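Local atomic coordinates of cerato-platanin-like protein (Moniliophthora perniciosa, PDB entry 3SUL), a protein that is a secreted fungal member of the cerato-platanin family with a double-psi beta-barrel fold, whose precise molecular function remains unknown. Residues N29-K34 with V78-A83; D95-G100 with G106-T111. All blocks are in the same frame, centred on the assembly; numbering follows the deposited sequence.

Interaction 1: N29-K34 with V78-A83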
ATOM      1  N   ASN A  29      12.380   0.422  10.969  1.00 17.24           N
ATOM      2  CA  ASN A  29      11.715   0.483   9.668  1.00 18.37           C
ATOM      3  C   ASN A  29      10.267   0.894   9.745  1.00 17.23           C
ATOM      4  O   ASN A  29       9.608   0.984   8.743  1.00 20.28           O
ATOM      5  CB  ASN A  29      11.800  -0.871   9.014  1.00 17.42           C
ATOM      6  CG  ASN A  29      13.227  -1.254   8.759  1.00 22.27           C
ATOM      7  OD1 ASN A  29      14.015  -0.394   8.380  1.00 21.72           O
ATOM      8  ND2 ASN A  29      13.612  -2.521   9.071  1.00 20.61           N
ATOM      9  N   GLY A  30       9.729   0.955  10.966  1.00 17.46           N
ATOM     10  CA  GLY A  30       8.315   1.165  11.113  1.00 15.88           C
ATOM     11  C   GLY A  30       7.938   2.597  10.807  1.00 13.85           C
ATOM     12  O   GLY A  30       8.725   3.484  11.007  1.00 15.13           O
ATOM     13  N   MET A  31       6.655   2.760  10.450  1.00 13.50           N
ATOM     14  CA  MET A  31       6.216   4.083  10.015  1.00 11.17           C
ATOM     15  C   MET A  31       6.100   4.955  11.216  1.00 13.01           C
ATOM     16  O   MET A  31       6.314   6.165  11.036  1.00 13.62           O
ATOM     17  CB  MET A  31       4.883   3.948   9.314  1.00 11.22           C
ATOM     18  CG  MET A  31       4.950   2.993   8.076  1.00 12.88           C
ATOM     19  SD  MET A  31       6.076   3.668   6.892  1.00 18.61           S
ATOM     20  CE  MET A  31       5.099   5.112   6.354  1.00 17.49           C
ATOM     21  N   LEU A  32       5.806   4.420  12.413  1.00 12.65           N
ATOM     22  CA  LEU A  32       5.781   5.325  13.627  1.00 13.75           C
ATOM     23  C   LEU A  32       7.131   5.995  13.784  1.00 14.92           C
ATOM     24  O   LEU A  32       7.256   7.207  14.050  1.00 14.04           O
ATOM     25  CB  LEU A  32       5.393   4.551  14.883  1.00 12.70           C
ATOM     26  CG  LEU A  32       4.019   3.911  14.818  1.00 13.63           C
ATOM     27  CD1 LEU A  32       3.850   2.930  15.969  1.00 15.24           C
ATOM     28  CD2 LEU A  32       2.885   4.975  14.880  1.00 15.99           C
ATOM     29  N   THR A  33       8.214   5.199  13.702  1.00 13.08           N
ATOM     30  CA  THR A  33       9.537   5.699  13.899  1.00 15.77           C
ATOM     31  C   THR A  33       9.837   6.761  12.881  1.00 16.79           C
ATOM     32  O   THR A  33      10.566   7.678  13.167  1.00 19.67           O
ATOM     33  CB  THR A  33      10.479   4.531  13.823  1.00 16.00           C
ATOM     34  OG1 THR A  33       9.898   3.556  14.722  1.00 14.57           O
ATOM     35  CG2 THR A  33      11.889   4.957  14.304  1.00 17.28           C
ATOM     36  N   LYS A  34       9.303   6.575  11.690  1.00 17.08           N
ATOM     37  CA  LYS A  34       9.606   7.479  10.542  1.00 18.09           C
ATOM     38  C   LYS A  34       8.719   8.670  10.640  1.00 20.13           C
ATOM     39  O   LYS A  34       8.804   9.538   9.780  1.00 23.25           O
ATOM     40  CB  LYS A  34       9.338   6.779   9.228  1.00 18.47           C
ATOM     41  CG  LYS A  34      10.325   5.660   9.024  1.00 14.55           C
ATOM     42  CD  LYS A  34       9.929   4.731   7.915  1.00 17.50           C
ATOM     43  CE  LYS A  34      11.151   3.861   7.635  1.00 18.58           C
ATOM     44  NZ  LYS A  34      10.813   2.600   6.849  1.00 20.24           N
ATOM     45  N   VAL A  78       2.676   2.800  -0.416  1.00 13.52           N
ATOM     46  CA  VAL A  78       3.714   2.563   0.586  1.00 11.67           C
ATOM     47  C   VAL A  78       3.304   1.300   1.299  1.00 13.12           C
ATOM     48  O   VAL A  78       2.162   1.184   1.807  1.00 14.14           O
ATOM     49  CB  VAL A  78       3.785   3.658   1.599  1.00 13.62           C
ATOM     50  CG1 VAL A  78       4.863   3.330   2.680  1.00 11.33           C
ATOM     51  CG2 VAL A  78       4.187   4.891   0.873  1.00 11.81           C
ATOM     52  N   GLY A  79       4.237   0.371   1.317  1.00 12.64           N
ATOM     53  CA  GLY A  79       3.981  -0.966   1.968  1.00 14.14           C
ATOM     54  C   GLY A  79       4.084  -0.726   3.476  1.00 14.12           C
ATOM     55  O   GLY A  79       5.065  -0.180   3.964  1.00 15.70           O
ATOM     56  N   VAL A  80       3.028  -1.091   4.223  1.00 14.60           N
ATOM     57  CA  VAL A  80       3.071  -0.825   5.657  1.00 16.10           C
ATOM     58  C   VAL A  80       2.584  -2.021   6.431  1.00 16.86           C
ATOM     59  O   VAL A  80       2.552  -1.963   7.640  1.00 16.04           O
ATOM     60  CB  VAL A  80       2.193   0.373   6.055  1.00 13.98           C
ATOM     61  CG1 VAL A  80       2.617   1.614   5.296  1.00 14.81           C
ATOM     62  CG2 VAL A  80       0.722   0.108   5.766  1.00 14.74           C
ATOM     63  N   ASP A  81       2.133  -3.063   5.733  1.00 17.89           N
ATOM     64  CA  ASP A  81       1.611  -4.212   6.461  1.00 17.52           C
ATOM     65  C   ASP A  81       1.839  -5.504   5.660  1.00 19.65           C
ATOM     66  O   ASP A  81       2.169  -5.496   4.505  1.00 19.24           O
ATOM     67  CB  ASP A  81       0.128  -4.034   6.832  1.00 17.62           C
ATOM     68  CG  ASP A  81      -0.262  -4.910   8.016  1.00 19.15           C
ATOM     69  OD1 ASP A  81       0.668  -5.506   8.620  1.00 16.72           O
ATOM     70  OD2 ASP A  81      -1.451  -4.975   8.304  1.00 21.65           O
ATOM     71  N   VAL A  82       1.636  -6.619   6.315  1.00 20.72           N
ATOM     72  CA  VAL A  82       1.792  -7.929   5.688  1.00 22.09           C
ATOM     73  C   VAL A  82       0.602  -8.185   4.780  1.00 22.14           C
ATOM     74  O   VAL A  82      -0.572  -8.032   5.176  1.00 23.77           O
ATOM     75  CB  VAL A  82       1.859  -8.989   6.812  1.00 21.15           C
ATOM     76  CG1 VAL A  82       1.960 -10.440   6.191  1.00 23.82           C
ATOM     77  CG2 VAL A  82       3.049  -8.731   7.670  1.00 18.36           C
ATOM     78  N   ALA A  83       0.877  -8.545   3.511  1.00 24.72           N
ATOM     79  CA  ALA A  83      -0.206  -9.122   2.690  1.00 25.30           C
ATOM     80  C   ALA A  83       0.217 -10.539   2.411  1.00 26.62           C
ATOM     81  O   ALA A  83       1.418 -10.821   2.348  1.00 25.74           O
ATOM     82  CB  ALA A  83      -0.446  -8.383   1.400  1.00 25.03           C
TER
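M31 alone of the loop residues 29-34 meets V78 and V80, and it does so with two different parts of its side chain. Its CG lies 3.9 Å from V80 CG1, while its terminal CE is 4.1 Å from V78 CG1. The torsions account for this division. With chi1 at -59° CG is anti to the carbonyl carbon, and further bends at chi2 and chi3 fold the chain so that CG faces one valine and CE the other. The side chains of M31 and V80 run at about a right angle, and those of M31 and V78 cross obliquely. Each valine meets M31 through its CG1 branch; both contacts are purely apolar, and the three residues are buried.

F19 touches both M31 and V80, and V46 of strand 45-49 lies against both valines. On the loop itself, K34 NZ reaches back to N29 O at 2.8 Å, approaching from above the carbonyl plane, 48° out of it. M31 is further tied to C24 by a backbone hydrogen bond. Together the evidence describes the long loop between strands 4-8 and 45-49 packing on the end of strand 73-80, just before the chain turns a corner at D81, within the double-psi beta-barrel fold of the cerato-platanin family.

Interaction 2: D95-G100 with G106-T111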
ATOM      1  N   ASP A  95      -9.975   2.062  -6.646  1.00 22.07           N
ATOM      2  CA  ASP A  95     -10.737   2.987  -7.488  1.00 22.63           C
ATOM      3  C   ASP A  95      -9.950   3.870  -8.406  1.00 23.46           C
ATOM      4  O   ASP A  95     -10.388   4.154  -9.521  1.00 24.05           O
ATOM      5  CB  ASP A  95     -11.699   3.862  -6.666  1.00 22.35           C
ATOM      6  CG  ASP A  95     -13.031   3.236  -6.469  1.00 25.44           C
ATOM      7  OD1 ASP A  95     -13.438   2.319  -7.249  1.00 30.23           O
ATOM      8  OD2 ASP A  95     -13.699   3.669  -5.518  1.00 28.82           O
ATOM      9  N   ASP A  96      -8.810   4.344  -7.911  1.00 21.99           N
ATOM     10  CA  ASP A  96      -7.913   5.122  -8.704  1.00 22.62           C
ATOM     11  C   ASP A  96      -7.448   4.285  -9.902  1.00 23.10           C
ATOM     12  O   ASP A  96      -7.615   4.694 -11.060  1.00 22.23           O
ATOM     13  CB  ASP A  96      -6.730   5.565  -7.830  1.00 19.28           C
ATOM     14  CG  ASP A  96      -5.907   6.636  -8.478  1.00 19.86           C
ATOM     15  OD1 ASP A  96      -5.825   6.712  -9.717  1.00 20.99           O
ATOM     16  OD2 ASP A  96      -5.319   7.458  -7.736  1.00 19.89           O
ATOM     17  N   LEU A  97      -6.871   3.136  -9.579  1.00 23.54           N
ATOM     18  CA  LEU A  97      -6.291   2.214 -10.533  1.00 26.95           C
ATOM     19  C   LEU A  97      -7.306   1.823 -11.574  1.00 27.45           C
ATOM     20  O   LEU A  97      -6.938   1.753 -12.741  1.00 27.97           O
ATOM     21  CB  LEU A  97      -5.791   0.953  -9.849  1.00 26.50           C
ATOM     22  CG  LEU A  97      -4.342   0.851  -9.380  1.00 29.75           C
ATOM     23  CD1 LEU A  97      -4.042  -0.472  -8.685  1.00 26.57           C
ATOM     24  CD2 LEU A  97      -3.317   1.073 -10.523  1.00 24.24           C
ATOM     25  N   THR A  98      -8.578   1.613 -11.162  1.00 27.70           N
ATOM     26  CA  THR A  98      -9.597   1.031 -12.046  1.00 27.63           C
ATOM     27  C   THR A  98     -10.645   1.996 -12.556  1.00 28.28           C
ATOM     28  O   THR A  98     -11.575   1.577 -13.199  1.00 28.10           O
ATOM     29  CB  THR A  98     -10.300  -0.102 -11.398  1.00 26.48           C
ATOM     30  OG1 THR A  98     -10.972   0.377 -10.224  1.00 25.92           O
ATOM     31  CG2 THR A  98      -9.245  -1.093 -10.942  1.00 27.90           C
ATOM     32  N   ASN A  99     -10.441   3.291 -12.338  1.00 28.53           N
ATOM     33  CA  ASN A  99     -11.404   4.281 -12.756  1.00 29.15           C
ATOM     34  C   ASN A  99     -12.799   3.925 -12.200  1.00 29.14           C
ATOM     35  O   ASN A  99     -13.812   3.823 -12.928  1.00 29.26           O
ATOM     36  CB  ASN A  99     -11.317   4.502 -14.265  1.00 29.96           C
ATOM     37  CG  ASN A  99     -10.227   5.541 -14.633  1.00 28.07           C
ATOM     38  OD1 ASN A  99      -9.878   6.421 -13.825  1.00 28.38           O
ATOM     39  ND2 ASN A  99      -9.696   5.437 -15.858  1.00 27.13           N
ATOM     40  N   GLY A 100     -12.766   3.654 -10.893  1.00 28.54           N
ATOM     41  CA  GLY A 100     -13.936   3.522 -10.040  1.00 28.76           C
ATOM     42  C   GLY A 100     -14.562   2.146 -10.074  1.00 29.24           C
ATOM     43  O   GLY A 100     -15.792   2.045 -10.009  1.00 29.90           O
ATOM     44  N   GLY A 106     -13.300  -6.062  -7.373  1.00 28.15           N
ATOM     45  CA  GLY A 106     -12.841  -6.668  -6.112  1.00 28.14           C
ATOM     46  C   GLY A 106     -11.406  -7.176  -6.042  1.00 30.47           C
ATOM     47  O   GLY A 106     -10.688  -6.973  -5.039  1.00 30.76           O
ATOM     48  N   ASN A 107     -10.986  -7.872  -7.089  1.00 29.76           N
ATOM     49  CA  ASN A 107      -9.579  -8.203  -7.221  1.00 29.88           C
ATOM     50  C   ASN A 107      -9.224  -8.020  -8.680  1.00 30.37           C
ATOM     51  O   ASN A 107      -9.977  -8.405  -9.587  1.00 30.17           O
ATOM     52  CB  ASN A 107      -9.238  -9.633  -6.714  1.00 30.81           C
ATOM     53  CG  ASN A 107      -7.769 -10.091  -7.055  1.00 34.27           C
ATOM     54  OD1 ASN A 107      -6.919 -10.157  -6.164  1.00 42.43           O
ATOM     55  ND2 ASN A 107      -7.487 -10.426  -8.337  1.00 35.88           N
ATOM     56  N   ILE A 108      -8.061  -7.418  -8.897  1.00 29.07           N
ATOM     57  CA  ILE A 108      -7.500  -7.297 -10.231  1.00 28.82           C
ATOM     58  C   ILE A 108      -6.083  -7.867 -10.192  1.00 29.80           C
ATOM     59  O   ILE A 108      -5.519  -8.125  -9.098  1.00 31.18           O
ATOM     60  CB  ILE A 108      -7.477  -5.848 -10.685  1.00 27.50           C
ATOM     61  CG1 ILE A 108      -6.594  -4.982  -9.742  1.00 27.62           C
ATOM     62  CG2 ILE A 108      -8.923  -5.322 -10.785  1.00 26.57           C
ATOM     63  CD1 ILE A 108      -6.526  -3.529 -10.166  1.00 29.96           C
ATOM     64  N   ASP A 109      -5.512  -8.115 -11.364  1.00 30.55           N
ATOM     65  CA  ASP A 109      -4.067  -8.387 -11.436  1.00 29.39           C
ATOM     66  C   ASP A 109      -3.375  -7.119 -11.915  1.00 29.25           C
ATOM     67  O   ASP A 109      -3.843  -6.441 -12.860  1.00 27.87           O
ATOM     68  CB  ASP A 109      -3.738  -9.517 -12.415  1.00 32.64           C
ATOM     69  CG  ASP A 109      -3.668 -10.883 -11.722  1.00 35.78           C
ATOM     70  OD1 ASP A 109      -2.550 -11.476 -11.633  1.00 40.89           O
ATOM     71  OD2 ASP A 109      -4.729 -11.347 -11.249  1.00 41.64           O
ATOM     72  N   VAL A 110      -2.266  -6.792 -11.268  1.00 26.03           N
ATOM     73  CA  VAL A 110      -1.603  -5.515 -11.536  1.00 25.36           C
ATOM     74  C   VAL A 110      -0.149  -5.842 -11.659  1.00 24.00           C
ATOM     75  O   VAL A 110       0.259  -6.951 -11.390  1.00 26.81           O
ATOM     76  CB  VAL A 110      -1.721  -4.458 -10.393  1.00 23.21           C
ATOM     77  CG1 VAL A 110      -3.184  -4.041 -10.088  1.00 24.21           C
ATOM     78  CG2 VAL A 110      -0.866  -4.870  -9.165  1.00 26.01           C
ATOM     79  N   THR A 111       0.609  -4.857 -12.116  1.00 25.48           N
ATOM     80  CA  THR A 111       2.026  -4.905 -12.273  1.00 23.07           C
ATOM     81  C   THR A 111       2.625  -3.873 -11.320  1.00 23.31           C
ATOM     82  O   THR A 111       2.116  -2.784 -11.233  1.00 24.08           O
ATOM     83  CB  THR A 111       2.370  -4.723 -13.790  1.00 24.76           C
ATOM     84  OG1 THR A 111       3.773  -4.667 -13.983  1.00 23.78           O
ATOM     85  CG2 THR A 111       1.714  -3.493 -14.378  1.00 26.82           C
TER
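T98 and I108 meet through methyl groups placed by their first torsions: at chi1 61° T98 holds CG2 anti to its carbonyl carbon, and at the same value I108 puts CG1 between its backbone N and carbonyl carbon, with the chain then extended (chi2 179°) out to CD1. T98 CG2 and I108 CD1 are 3.7 Å apart, the side chains crossing at a slant. One residue earlier in the helix, L97 sends CD1 to within 3.9 Å of V110 CG1, the two side chains lying roughly perpendicular; L97 CD1 also approaches I108 CD1, at 4.2 Å. I108 CD1 therefore has both helix residues beside it.

While the methyl of T98 faces the strand, its OG1 hydrogen-bonds to M94 O and Q101 N. The helix ends in a Schellman motif at N99, where phi is positive and G100 N bonds to D95 O at 2.8 Å. W68 touches both T98 and I108, and L6 of strand 4-8 packs on both L97 and V110. I108 and V110, alternate residues of strand 107-115, thus present their inward side to the C-terminal turn of helix 91-98, a helix-on-sheet contact within the double-psi beta-barrel.

Overall arrangement
Interactions 1 and 2 lie on opposite sides of the chain's centre, their centres about 9 and 13 Å from the centre of the chain and about 22 Å from each other; their nearest atoms are about 10 Å apart, so they do not touch. They follow one another along the sequence: 29-34 with 78-83 closes before 95-100 with 106-111 opens. Both nevertheless bear on the same mixed six-stranded sheet, interaction 1 through strand 73-80 and interaction 2 through strand 107-115, with strand 63-68 pairing with each of them. I75 on strand 73-80 touches L97, which joins interaction 2 to the strand that also carries V78 and V80.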